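PDB 4K3Y: neuraminidase from Influenza A virus, which forms the six-bladed beta-propeller head of a neuraminidase-like surface protein from a bat influenza virus, which probably lacks the classical sialidase activity of its relatives. Local coordinates for residues K207-N212 and A217-L222; G266-I269 and W275-R278; I159-T164 and N193-T198; G238-T243 and I247-Y252. One frame throughout, in Å; residues are numbered along the deposited sequence.

Contact 1: K207-N212 and A217-L222. With CA (calcium ion), chain M.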
# COMPACT_ATOMS: atom_id res chain seq x y z
N LYS C 207 10.57 -24.53 23.53
CA LYS C 207 11.98 -24.76 23.75
C LYS C 207 12.82 -23.53 23.38
O LYS C 207 12.67 -22.98 22.29
CB LYS C 207 12.43 -26.02 23.01
CG LYS C 207 11.63 -27.26 23.39
CD LYS C 207 12.29 -28.52 22.83
CE LYS C 207 11.39 -29.74 22.89
NZ LYS C 207 11.74 -30.71 21.79
N CYS C 208 13.69 -23.09 24.29
CA CYS C 208 14.44 -21.86 24.09
C CYS C 208 15.95 -22.06 24.24
O CYS C 208 16.40 -22.87 25.04
CB CYS C 208 13.97 -20.78 25.06
SG CYS C 208 12.26 -20.38 24.87
N THR C 209 16.72 -21.31 23.46
CA THR C 209 18.17 -21.31 23.61
C THR C 209 18.59 -19.93 24.06
O THR C 209 18.32 -18.95 23.38
CB THR C 209 18.89 -21.60 22.30
OG1 THR C 209 18.51 -22.90 21.83
CG2 THR C 209 20.39 -21.56 22.52
N GLY C 210 19.22 -19.85 25.22
CA GLY C 210 19.66 -18.56 25.73
C GLY C 210 21.13 -18.29 25.46
O GLY C 210 21.83 -19.11 24.86
N THR C 211 21.58 -17.12 25.92
CA THR C 211 22.98 -16.72 25.82
C THR C 211 23.53 -16.43 27.22
O THR C 211 22.97 -15.60 27.96
CB THR C 211 23.14 -15.46 24.92
OG1 THR C 211 22.59 -15.72 23.62
CG2 THR C 211 24.61 -15.06 24.77
N ASN C 212 24.61 -17.11 27.61
CA ASN C 212 25.23 -16.81 28.89
C ASN C 212 26.43 -15.87 28.73
O ASN C 212 27.53 -16.30 28.30
CB ASN C 212 25.70 -18.09 29.59
CG ASN C 212 25.97 -17.90 31.06
OD1 ASN C 212 26.45 -16.84 31.49
ND2 ASN C 212 25.68 -18.92 31.85
N ALA C 217 30.58 -20.70 27.77
CA ALA C 217 30.79 -20.57 26.32
C ALA C 217 29.91 -21.53 25.52
O ALA C 217 29.89 -21.46 24.28
CB ALA C 217 32.24 -20.81 25.96
N LYS C 218 29.23 -22.44 26.21
CA LYS C 218 28.11 -23.17 25.63
C LYS C 218 26.85 -22.34 25.83
O LYS C 218 26.90 -21.26 26.43
CB LYS C 218 27.91 -24.52 26.32
CG LYS C 218 29.02 -25.54 26.14
CD LYS C 218 28.63 -26.79 26.92
CE LYS C 218 29.78 -27.74 27.19
NZ LYS C 218 29.30 -28.89 28.02
N ARG C 219 25.72 -22.82 25.34
CA ARG C 219 24.48 -22.05 25.49
C ARG C 219 23.50 -22.72 26.45
O ARG C 219 23.30 -23.93 26.38
CB ARG C 219 23.84 -21.78 24.12
CG ARG C 219 24.73 -21.00 23.15
CD ARG C 219 24.02 -20.72 21.83
NE ARG C 219 24.71 -19.72 21.02
CZ ARG C 219 24.70 -18.41 21.27
NH1 ARG C 219 24.03 -17.93 22.31
NH2 ARG C 219 25.36 -17.57 20.48
N PRO C 220 22.88 -21.94 27.35
CA PRO C 220 21.86 -22.52 28.24
C PRO C 220 20.57 -22.84 27.49
O PRO C 220 20.27 -22.19 26.47
CB PRO C 220 21.64 -21.41 29.28
CG PRO C 220 22.01 -20.13 28.56
CD PRO C 220 23.15 -20.52 27.65
N PHE C 221 19.82 -23.81 27.99
CA PHE C 221 18.60 -24.29 27.33
C PHE C 221 17.39 -24.36 28.28
O PHE C 221 17.53 -24.71 29.45
CB PHE C 221 18.86 -25.66 26.73
CG PHE C 221 17.94 -26.01 25.61
CD1 PHE C 221 18.19 -25.53 24.33
CD2 PHE C 221 16.83 -26.81 25.81
CE1 PHE C 221 17.36 -25.85 23.27
CE2 PHE C 221 15.98 -27.14 24.75
CZ PHE C 221 16.25 -26.65 23.48
N LEU C 222 16.21 -24.06 27.75
CA LEU C 222 14.98 -24.09 28.52
C LEU C 222 13.90 -24.85 27.74
O LEU C 222 13.85 -24.79 26.51
CB LEU C 222 14.48 -22.66 28.76
CG LEU C 222 13.86 -22.21 30.09
CD1 LEU C 222 12.92 -21.04 29.86
CD2 LEU C 222 13.15 -23.34 30.83
CA CA M . 29.74 -16.72 26.56
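Lys207 lies against Phe221 at one end of an antiparallel beta hairpin, the two middle strands (205-211 and 221-224) of a four-stranded propeller blade. Its CB approaches the ring obliquely, 3.9 Å from Phe221 CZ. Cys208 and Leu222 form a hydrogen-bonded pair: Cys208 N reaches Leu222 O at 2.8 Å, and Leu222 N returns to Cys208 O at 3.0 Å. That same carbonyl oxygen rests over one face of the Phe221 ring, displaced toward its rim. On the sheet face holding Cys208 and Leu222, a disulfide ties Cys208 to Cys199 of the neighbouring strand. Thr209 pairs with Phe221 without backbone hydrogen bonds; its OG1 stands 3.5 Å from Phe221 CE1 and bonds to Met268 N of the next blade, while CG2, anti to the backbone N, touches CB and CD of Arg219. Gly210 N donates to Pro220 O (2.9 Å), and the proline ring packs on the glycine backbone. Thr211 OG1 receives Arg219 NH1 at 2.9 Å, near the guanidinium plane but through a bent bond (130°); Ile264 O is the common partner of Arg219 NH2 and Thr211 OG1. Asn212 leans its CB on Pro220, and its OD1 accepts Trp214 N and Asn215 N of the connecting loop. At the loop entrance, with the carbonyl oxygens of Asp216 and Gly262, Asn212 O binds the calcium ion at 2.9 Å.

Contact 2: G266-I269 and W275-R278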
# COMPACT_ATOMS: atom_id res chain seq x y z
N GLY C 266 22.06 -16.54 19.83
CA GLY C 266 22.19 -17.61 18.87
C GLY C 266 21.35 -18.75 19.39
O GLY C 266 20.78 -18.64 20.49
N PHE C 267 21.30 -19.84 18.63
CA PHE C 267 20.33 -20.89 18.89
C PHE C 267 20.92 -22.29 18.82
O PHE C 267 21.99 -22.52 18.24
CB PHE C 267 19.16 -20.77 17.88
CG PHE C 267 19.58 -20.95 16.43
CD1 PHE C 267 19.97 -19.85 15.67
CD2 PHE C 267 19.59 -22.21 15.84
CE1 PHE C 267 20.37 -20.00 14.34
CE2 PHE C 267 19.98 -22.37 14.50
CZ PHE C 267 20.38 -21.27 13.75
N MET C 268 20.19 -23.21 19.43
CA MET C 268 20.39 -24.64 19.26
C MET C 268 19.02 -25.22 18.92
O MET C 268 17.98 -24.68 19.35
CB MET C 268 20.91 -25.26 20.56
CG MET C 268 22.35 -24.87 20.94
SD MET C 268 22.80 -25.43 22.60
CE MET C 268 24.53 -24.94 22.70
N ILE C 269 18.99 -26.30 18.14
CA ILE C 269 17.72 -26.97 17.90
C ILE C 269 17.75 -28.38 18.48
O ILE C 269 18.59 -29.19 18.10
CB ILE C 269 17.38 -27.09 16.39
CG1 ILE C 269 17.37 -25.71 15.74
CG2 ILE C 269 16.03 -27.81 16.21
CD1 ILE C 269 17.21 -25.75 14.22
N TRP C 275 20.77 -29.61 16.27
CA TRP C 275 21.59 -28.69 15.52
C TRP C 275 22.20 -27.65 16.44
O TRP C 275 21.57 -27.22 17.42
CB TRP C 275 20.75 -27.95 14.47
CG TRP C 275 20.03 -28.81 13.46
CD1 TRP C 275 18.77 -29.33 13.58
CD2 TRP C 275 20.51 -29.19 12.15
NE1 TRP C 275 18.44 -30.03 12.43
CE2 TRP C 275 19.48 -29.96 11.54
CE3 TRP C 275 21.69 -28.97 11.44
CZ2 TRP C 275 19.62 -30.51 10.26
CZ3 TRP C 275 21.83 -29.52 10.16
CH2 TRP C 275 20.79 -30.28 9.59
N ILE C 276 23.43 -27.26 16.13
CA ILE C 276 24.03 -26.09 16.75
C ILE C 276 24.48 -25.15 15.65
O ILE C 276 25.29 -25.54 14.79
CB ILE C 276 25.25 -26.45 17.57
CG1 ILE C 276 24.86 -27.43 18.67
CG2 ILE C 276 25.86 -25.19 18.16
CD1 ILE C 276 26.04 -27.98 19.39
N GLY C 277 23.95 -23.93 15.65
CA GLY C 277 24.42 -22.92 14.74
C GLY C 277 25.38 -21.99 15.44
O GLY C 277 25.09 -21.51 16.54
N ARG C 278 26.52 -21.72 14.82
CA ARG C 278 27.44 -20.76 15.39
C ARG C 278 28.25 -20.02 14.35
O ARG C 278 28.24 -20.35 13.16
CB ARG C 278 28.39 -21.44 16.37
CG ARG C 278 29.58 -22.07 15.68
CD ARG C 278 30.21 -23.11 16.56
NE ARG C 278 31.41 -23.64 15.93
CZ ARG C 278 32.30 -24.40 16.53
NH1 ARG C 278 32.12 -24.75 17.80
NH2 ARG C 278 33.36 -24.83 15.86
O HOH W 1 24.84 -21.90 19.07
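Trp275 and Ile269 sit directly across from each other as a hydrogen-bonded pair in an antiparallel beta hairpin, where the short strand 268-269 pairs with strand 273-279 at one border of a propeller blade. Two backbone bonds join them: Ile269 N to Trp275 O at 2.8 Å, and Trp275 N to Ile269 O at 2.9 Å. Their side chains lie alongside each other and point the same way. The indole, with CG beside the backbone N (chi1 -58°) and its plane roughly perpendicular to the plane through CA, CB and CG (chi2 90°), offers its edge to the isoleucine, so that Trp275 CD1 lies 3.9 Å from Ile269 CB and only slightly farther from Ile269 CD1. Beyond the hairpin the tryptophan meets Trp21 edge-to-face and touches Ile18, which joins this blade to the one containing strand 20-26.

Phe267, just before the short strand, swings its ring across Gly277. Phe267 CE2 comes within 4.4 Å of Gly277 N, approaching obliquely where the glycine has no side chain. The ring also meets Phe336 and packs on Ser319 and Leu321, all of the same adjoining blade, so Phe267 and Trp275 both serve the hydrophobic seam between blades. On the other face of the sheet, Met268 and Ile276 form a non-hydrogen-bonded pair with Met268 CG 4.2 Å from Ile276 CG1. Where the strands diverge past this pair, a water sits between Phe267 O, 3.0 Å away, and Gly277 O.

Contact 3: I159-T164 and N193-T198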
# COMPACT_ATOMS: atom_id res chain seq x y z
N ILE C 159 9.95 -14.25 27.56
CA ILE C 159 10.85 -14.22 28.71
C ILE C 159 11.50 -12.84 28.83
O ILE C 159 11.92 -12.26 27.83
CB ILE C 159 11.92 -15.32 28.60
CG1 ILE C 159 11.22 -16.69 28.50
CG2 ILE C 159 12.85 -15.29 29.81
CD1 ILE C 159 12.06 -17.81 27.90
N ILE C 160 11.54 -12.30 30.05
CA ILE C 160 12.11 -10.97 30.28
C ILE C 160 13.21 -11.00 31.33
O ILE C 160 13.09 -11.67 32.35
CB ILE C 160 11.03 -9.95 30.68
CG1 ILE C 160 9.99 -9.83 29.56
CG2 ILE C 160 11.64 -8.58 31.01
CD1 ILE C 160 8.95 -8.79 29.81
N ALA C 161 14.29 -10.26 31.06
CA ALA C 161 15.45 -10.25 31.93
C ALA C 161 15.54 -8.97 32.77
O ALA C 161 15.26 -7.87 32.28
CB ALA C 161 16.72 -10.42 31.11
N ASP C 162 15.93 -9.13 34.03
CA ASP C 162 16.22 -8.02 34.92
C ASP C 162 17.63 -8.22 35.51
O ASP C 162 18.32 -9.18 35.16
CB ASP C 162 15.19 -7.95 36.05
CG ASP C 162 15.02 -6.55 36.61
OD1 ASP C 162 15.93 -5.70 36.44
OD2 ASP C 162 13.97 -6.29 37.24
N GLY C 163 18.04 -7.30 36.38
CA GLY C 163 19.38 -7.34 36.95
C GLY C 163 20.26 -6.25 36.37
O GLY C 163 20.03 -5.79 35.25
N THR C 164 21.28 -5.84 37.12
CA THR C 164 22.17 -4.78 36.66
C THR C 164 23.49 -5.33 36.10
O THR C 164 24.21 -4.62 35.40
CB THR C 164 22.46 -3.78 37.78
OG1 THR C 164 22.82 -4.48 38.98
CG2 THR C 164 21.24 -2.92 38.05
N ASN C 193 23.57 -17.30 33.54
CA ASN C 193 22.91 -16.15 32.91
C ASN C 193 22.12 -16.61 31.67
O ASN C 193 22.57 -17.50 30.93
CB ASN C 193 23.95 -15.08 32.57
CG ASN C 193 23.37 -13.93 31.77
OD1 ASN C 193 22.35 -13.33 32.15
ND2 ASN C 193 24.01 -13.60 30.64
N PHE C 194 20.95 -16.01 31.42
CA PHE C 194 20.04 -16.48 30.38
C PHE C 194 19.42 -15.35 29.54
O PHE C 194 18.22 -15.05 29.67
CB PHE C 194 18.92 -17.32 31.02
CG PHE C 194 18.20 -18.21 30.05
CD1 PHE C 194 18.83 -19.31 29.49
CD2 PHE C 194 16.87 -17.96 29.69
CE1 PHE C 194 18.17 -20.16 28.59
CE2 PHE C 194 16.20 -18.80 28.80
CZ PHE C 194 16.85 -19.90 28.25
N GLU C 195 20.23 -14.72 28.69
CA GLU C 195 19.76 -13.56 27.90
C GLU C 195 19.29 -13.93 26.49
O GLU C 195 19.75 -14.93 25.93
CB GLU C 195 20.84 -12.48 27.80
CG GLU C 195 21.35 -11.97 29.14
CD GLU C 195 20.43 -10.95 29.79
OE1 GLU C 195 19.67 -10.25 29.08
OE2 GLU C 195 20.49 -10.83 31.03
N PHE C 196 18.39 -13.12 25.94
CA PHE C 196 17.93 -13.27 24.54
C PHE C 196 17.51 -14.67 24.10
O PHE C 196 17.97 -15.13 23.05
CB PHE C 196 19.05 -12.82 23.58
CG PHE C 196 19.75 -11.60 24.03
CD1 PHE C 196 19.06 -10.40 24.18
CD2 PHE C 196 21.11 -11.63 24.33
CE1 PHE C 196 19.70 -9.25 24.61
CE2 PHE C 196 21.77 -10.48 24.75
CZ PHE C 196 21.05 -9.29 24.89
N PRO C 197 16.64 -15.35 24.87
CA PRO C 197 16.28 -16.68 24.35
C PRO C 197 15.54 -16.61 23.00
O PRO C 197 14.72 -15.72 22.78
CB PRO C 197 15.34 -17.24 25.43
CG PRO C 197 14.86 -16.03 26.20
CD PRO C 197 15.98 -15.03 26.15
N THR C 198 15.89 -17.53 22.09
CA THR C 198 15.12 -17.73 20.86
C THR C 198 14.45 -19.07 21.00
O THR C 198 15.04 -20.04 21.49
CB THR C 198 15.99 -17.71 19.59
OG1 THR C 198 17.27 -18.31 19.85
CG2 THR C 198 16.22 -16.31 19.14
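Ile159 and Pro197 form the tight end of a seam between two adjacent blades of the beta propeller, one holding strand 155-162 and the other strand 197-202. The isoleucine points from its strand toward the proline, and the two side chains cross obliquely: Ile159 CD1 lies 3.7 Å from Pro197 CG, and Ile159 CB is 3.9 Å from the same carbon. CG1 stands beside the backbone N (chi1 -58°) and the chain stays extended, which carries CD1 on to the edge of the Phe194 ring, 4.4 Å from Phe194 CE2. Ile159 thus packs among Pro197, Phe194 and, also of the second blade, Cys208 and Leu222. Phe194 in turn meets Phe232 edge-to-face.

The packing thins out two residues away along both segments. A corner in the chain at Phe196 separates Pro197, which packs on Ile159, from Glu195, which meets Ala161. Within 193-198, Ala161 CB meets the carboxylate of Glu195 and nothing else. Although the CB of Glu195 points away from strand 155-162, a bend at chi2 (-80°) brings the carboxylate back to the alanine, where OE2 forms a salt bridge with Arg143. His171 of strand 170-177 touches both Ala161 and Glu195. The two segments share no hydrogen bond, and this looser end is buried like the tight one, differing from it in being polar on one side: the carboxylate lies against the methyl group with Glu195 OE1 3.6 Å and Glu195 OE2 3.8 Å from Ala161 CB.

Contact 4: G238-T243 and I247-Y252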
# COMPACT_ATOMS: atom_id res chain seq x y z
N GLY C 238 30.72 -30.71 23.15
CA GLY C 238 31.93 -29.92 23.12
C GLY C 238 32.03 -29.01 21.91
O GLY C 238 33.03 -28.30 21.77
N PHE C 239 31.02 -29.04 21.04
CA PHE C 239 30.89 -28.08 19.92
C PHE C 239 30.29 -26.76 20.43
O PHE C 239 29.07 -26.61 20.54
CB PHE C 239 30.02 -28.67 18.82
CG PHE C 239 30.03 -27.88 17.53
CD1 PHE C 239 31.15 -27.89 16.71
CD2 PHE C 239 28.90 -27.18 17.11
CE1 PHE C 239 31.16 -27.19 15.51
CE2 PHE C 239 28.91 -26.46 15.91
CZ PHE C 239 30.04 -26.47 15.11
N LEU C 240 31.17 -25.81 20.74
CA LEU C 240 30.78 -24.65 21.51
C LEU C 240 29.96 -23.63 20.73
O LEU C 240 30.44 -23.05 19.76
CB LEU C 240 32.04 -23.98 22.09
CG LEU C 240 32.84 -24.88 23.02
CD1 LEU C 240 33.95 -24.09 23.70
CD2 LEU C 240 31.93 -25.53 24.04
N GLY C 241 28.74 -23.39 21.21
CA GLY C 241 27.79 -22.55 20.53
C GLY C 241 27.98 -21.04 20.61
O GLY C 241 27.64 -20.32 19.64
N ASP C 242 28.49 -20.53 21.73
CA ASP C 242 28.58 -19.07 21.89
C ASP C 242 29.74 -18.45 21.12
O ASP C 242 30.64 -19.14 20.62
CB ASP C 242 28.67 -18.67 23.37
CG ASP C 242 27.87 -17.43 23.68
OD1 ASP C 242 27.85 -16.53 22.80
OD2 ASP C 242 27.25 -17.37 24.78
N THR C 243 29.69 -17.13 21.04
CA THR C 243 30.79 -16.32 20.56
C THR C 243 30.79 -15.08 21.44
O THR C 243 29.82 -14.32 21.44
CB THR C 243 30.59 -15.90 19.09
OG1 THR C 243 30.63 -17.06 18.24
CG2 THR C 243 31.68 -14.91 18.65
N ILE C 247 38.66 -23.13 22.30
CA ILE C 247 38.72 -24.35 21.49
C ILE C 247 37.55 -25.29 21.79
O ILE C 247 37.04 -25.31 22.92
CB ILE C 247 40.07 -25.09 21.73
CG1 ILE C 247 41.24 -24.13 21.55
CG2 ILE C 247 40.24 -26.29 20.78
CD1 ILE C 247 42.57 -24.82 21.34
N ASP C 248 37.11 -26.06 20.80
CA ASP C 248 36.12 -27.11 21.04
C ASP C 248 36.66 -28.11 22.08
O ASP C 248 37.86 -28.38 22.12
CB ASP C 248 35.73 -27.80 19.74
CG ASP C 248 34.74 -26.97 18.91
OD1 ASP C 248 34.10 -26.05 19.49
OD2 ASP C 248 34.60 -27.25 17.69
N THR C 249 35.78 -28.65 22.91
CA THR C 249 36.22 -29.55 23.98
C THR C 249 35.77 -30.98 23.75
O THR C 249 35.13 -31.29 22.74
CB THR C 249 35.70 -29.09 25.37
OG1 THR C 249 34.33 -29.49 25.53
CG2 THR C 249 35.80 -27.60 25.52
N THR C 250 36.13 -31.85 24.69
CA THR C 250 35.51 -33.16 24.78
C THR C 250 34.05 -32.97 25.20
O THR C 250 33.69 -31.91 25.73
CB THR C 250 36.21 -34.05 25.82
OG1 THR C 250 36.36 -33.31 27.05
CG2 THR C 250 37.58 -34.48 25.32
N ASN C 251 33.22 -33.97 24.99
CA ASN C 251 31.85 -33.88 25.47
C ASN C 251 31.79 -34.02 26.99
O ASN C 251 32.40 -34.93 27.56
CB ASN C 251 30.96 -34.92 24.80
CG ASN C 251 30.80 -34.68 23.31
OD1 ASN C 251 31.38 -33.76 22.74
ND2 ASN C 251 30.01 -35.53 22.66
N TYR C 252 31.09 -33.09 27.64
CA TYR C 252 30.81 -33.18 29.07
C TYR C 252 29.56 -32.37 29.44
O TYR C 252 29.15 -31.49 28.68
CB TYR C 252 32.02 -32.79 29.93
CG TYR C 252 32.58 -31.40 29.74
CD1 TYR C 252 31.92 -30.27 30.23
CD2 TYR C 252 33.81 -31.22 29.10
CE1 TYR C 252 32.47 -28.98 30.07
CE2 TYR C 252 34.36 -29.95 28.94
CZ TYR C 252 33.69 -28.84 29.42
OH TYR C 252 34.27 -27.60 29.24
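Ile247 meets Leu240 through its backbone, its carbonyl oxygen lying 3.4 Å from Leu240 CD1, where two arms of one long irregular loop come together. Asp248 follows and binds the other arm with its carboxylate. Asp248 OD1 accepts Leu240 N at 3.2 Å in a nearly straight bond (173°) that comes from above the carboxylate plane, while Asp248 OD2 lies 3.6 Å from Phe239 CD1. Ring and carboxylate run side by side with their planes 48° apart. Thr249 N donates to Gly238 O at 3.0 Å; its hydroxyl donates to Thr250 O, and OG1 also lies 3.4 Å from Gly238 CA. Asn251 adds the third hydrogen bond between the two segments: its OD1 receives Gly238 N at 3.1 Å from above the amide carbonyl plane, and its ND2 turns to Val300 O. Gly238 is thus gripped at both its N and its O. The loop, between strands 230-233 and 268-269 in sequence, packs on the two middle strands of the following blade of the propeller: Arg278 of strand 273-279 pairs with Asp248 OD1 and makes a cation-pi contact with Phe239, whose ring meets Tyr291 of strand 286-294 edge-to-face.

From the N terminus, contact 3 comes first and brings together segments of two successive blades after 28 intervening residues. Contact 1 then closes a four-residue calcium-binding loop within the second of these blades; Thr211 N and Thr209 N bond to Glu195 O and Thr198 O, so the two contacts meet in one sheet. Contact 4 closes a short excursion (241-246) within the long loop leading to the next blade, and contact 2 closes the hairpin that opens it. All four follow in series, none nested or crossed. Ala217 O with Asp242 N joins contacts 1 and 4, and Arg278 NH1 with Leu240 O joins contact 2 to contact 4, tying the loop to both blades.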